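Local structure of microtubule-associated protein 1A/1B, light chain 3 (Trypanosoma brucei brucei, 3W1Y) at residues Q87-E92 / V128-E133. The protein is an ATG8-family ubiquitin-like protein of autophagy that probably becomes conjugated to a membrane phospholipid at its C-terminal end. Numbering follows the deposited sequence.
Sequences QRLLLE and VSYGVE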
loop_
_atom_site.group_PDB
_atom_site.type_symbol
_atom_site.label_atom_id
_atom_site.label_comp_id
_atom_site.label_asym_id
_atom_site.label_seq_id
_atom_site.Cartn_x
_atom_site.Cartn_y
_atom_site.Cartn_z
ATOM N N GLN A 87 6.725 3.162 7.680
ATOM C CA GLN A 87 7.443 3.296 8.939
ATOM C C GLN A 87 8.387 4.491 8.941
ATOM O O GLN A 87 8.474 5.203 9.924
ATOM C CB GLN A 87 8.288 2.045 9.217
ATOM C CG GLN A 87 7.546 0.698 9.367
ATOM C CD GLN A 87 8.523 -0.509 9.422
ATOM O OE1 GLN A 87 9.673 -0.373 9.882
ATOM N NE2 GLN A 87 8.073 -1.685 8.923
ATOM N N ARG A 88 9.127 4.676 7.852
ATOM C CA ARG A 88 10.118 5.736 7.752
ATOM C C ARG A 88 9.470 7.123 7.664
ATOM O O ARG A 88 10.020 8.102 8.166
ATOM C CB ARG A 88 11.012 5.497 6.526
ATOM C CG ARG A 88 12.053 6.568 6.332
ATOM C CD ARG A 88 13.371 6.179 7.010
ATOM N NE ARG A 88 14.409 5.998 5.994
ATOM C CZ ARG A 88 15.009 4.851 5.711
ATOM N NH1 ARG A 88 14.727 3.745 6.387
ATOM N NH2 ARG A 88 15.917 4.826 4.758
ATOM N N LEU A 89 8.315 7.206 7.016
ATOM C CA LEU A 89 7.575 8.464 6.893
ATOM C C LEU A 89 6.688 8.715 8.121
ATOM O O LEU A 89 6.023 9.755 8.219
ATOM C CB LEU A 89 6.699 8.453 5.628
ATOM C CG LEU A 89 7.367 8.436 4.251
ATOM C CD1 LEU A 89 6.336 8.302 3.155
ATOM C CD2 LEU A 89 8.192 9.687 4.054
ATOM N N LEU A 90 6.678 7.740 9.032
ATOM C CA LEU A 90 5.801 7.716 10.207
ATOM C C LEU A 90 4.366 8.201 9.919
ATOM O O LEU A 90 3.860 9.133 10.556
ATOM C CB LEU A 90 6.447 8.462 11.386
ATOM C CG LEU A 90 7.798 7.864 11.816
ATOM C CD1 LEU A 90 8.718 8.915 12.439
ATOM C CD2 LEU A 90 7.621 6.645 12.715
ATOM N N LEU A 91 3.723 7.543 8.956
ATOM C CA LEU A 91 2.364 7.878 8.537
ATOM C C LEU A 91 1.312 7.457 9.560
ATOM O O LEU A 91 1.386 6.363 10.128
ATOM C CB LEU A 91 2.037 7.219 7.197
ATOM C CG LEU A 91 2.868 7.514 5.952
ATOM C CD1 LEU A 91 2.249 6.729 4.802
ATOM C CD2 LEU A 91 2.932 9.005 5.631
ATOM N N GLU A 92 0.326 8.331 9.766
ATOM C CA GLU A 92 -0.822 8.065 10.652
ATOM C C GLU A 92 -1.832 7.072 10.063
ATOM O O GLU A 92 -1.661 6.596 8.939
ATOM C CB GLU A 92 -1.548 9.375 10.963
ATOM C CG GLU A 92 -0.793 10.337 11.873
ATOM C CD GLU A 92 -1.679 11.495 12.342
ATOM O OE1 GLU A 92 -2.327 12.144 11.474
ATOM O OE2 GLU A 92 -1.722 11.747 13.575
ATOM N N VAL A 128 12.487 5.637 -7.198
ATOM C CA VAL A 128 11.086 5.420 -6.899
ATOM C C VAL A 128 10.441 6.762 -6.486
ATOM O O VAL A 128 11.004 7.524 -5.671
ATOM C CB VAL A 128 10.893 4.356 -5.777
ATOM C CG1 VAL A 128 9.434 4.234 -5.383
ATOM C CG2 VAL A 128 11.473 2.987 -6.175
ATOM N N SER A 129 9.275 7.046 -7.073
ATOM C CA SER A 129 8.435 8.148 -6.660
ATOM C C SER A 129 7.382 7.607 -5.724
ATOM O O SER A 129 6.803 6.545 -5.962
ATOM C CB SER A 129 7.732 8.786 -7.850
ATOM O OG SER A 129 8.671 9.165 -8.826
ATOM N N TYR A 130 7.122 8.359 -4.669
ATOM C CA TYR A 130 6.064 8.005 -3.767
ATOM C C TYR A 130 5.077 9.160 -3.585
ATOM O O TYR A 130 5.458 10.345 -3.560
ATOM C CB TYR A 130 6.644 7.517 -2.427
ATOM C CG TYR A 130 7.237 8.593 -1.541
ATOM C CD1 TYR A 130 6.461 9.272 -0.582
ATOM C CD2 TYR A 130 8.585 8.914 -1.635
ATOM C CE1 TYR A 130 7.029 10.263 0.236
ATOM C CE2 TYR A 130 9.150 9.855 -0.830
ATOM C CZ TYR A 130 8.386 10.536 0.106
ATOM O OH TYR A 130 9.022 11.477 0.895
ATOM N N GLY A 131 3.810 8.805 -3.469
ATOM C CA GLY A 131 2.792 9.759 -3.046
ATOM C C GLY A 131 2.123 9.257 -1.780
ATOM O O GLY A 131 1.918 8.059 -1.611
ATOM N N VAL A 132 1.799 10.170 -0.880
ATOM C CA VAL A 132 1.036 9.843 0.312
ATOM C C VAL A 132 -0.398 10.323 0.098
ATOM O O VAL A 132 -0.623 11.457 -0.323
ATOM C CB VAL A 132 1.649 10.520 1.550
ATOM C CG1 VAL A 132 0.731 10.410 2.769
ATOM C CG2 VAL A 132 3.037 9.946 1.846
ATOM N N GLU A 133 -1.371 9.462 0.366
ATOM C CA GLU A 133 -2.762 9.908 0.301
ATOM C C GLU A 133 -3.503 9.817 1.634
ATOM O O GLU A 133 -3.378 8.843 2.357
ATOM C CB GLU A 133 -3.538 9.208 -0.810
ATOM C CG GLU A 133 -4.706 10.061 -1.321
ATOM C CD GLU A 133 -4.233 11.428 -1.802
ATOM O OE1 GLU A 133 -3.258 11.485 -2.606
ATOM O OE2 GLU A 133 -4.827 12.436 -1.353
#
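Leu-89 meets the phenol ring of Tyr-130 with both methyl branches. CD1 lies 3.6 Å from Tyr-130 CE1, while CD2 sits further out along the same side of the ring, 3.7 Å from Tyr-130 OH; the leucine fork thus follows the ring from Tyr-130 CD1 to its hydroxyl, meeting it at a slant. Tyr-130 carries its CG between the backbone N and the carbonyl carbon (chi1 73°), and its ring stands out from the strand toward the end of helix 78-88. The phenol oxygen, although touched by a methyl group, has its polar partner elsewhere: it is hydrogen-bonded to the backbone O of Asp-66.

Val-132, two residues further on and on the same face of the strand, continues the apolar surface. Its CG2 is 3.9 Å from Leu-89 CD1, and Leu-89 CD1 therefore touches both Tyr-130 CE1 and Val-132 CG2. Leu-91 reaches Val-132 tip to tip, its CD2 resting against both valine methyls, 3.9 Å from Val-132 CG1 and equally far from CG2. With CD1 of Leu-91 extended away from CA (chi2 -178°), CD2 is the other branch of the fork, and it is this one that meets the valine. The backbones remain well apart, with 8.6 Å between the CA atoms of Leu-91 and Val-132. No hydrogen bond joins the two segments; the contact is purely apolar.

Between the two leucines comes Leu-90, whose positive phi (40°) belongs to a Schellman motif ending the helix. On either side of this residue in the sequence, Leu-89 and Leu-91 both point their CB toward the strand. Leu-91 also packs on Val-97, and Tyr-130 on Val-99, both of the neighbouring strand 96-100. The arrangement is helix-end packing against a central strand of the mixed sheet, ordered 2-1-4-3, in the ubiquitin-like beta-grasp fold of the ATG8 family.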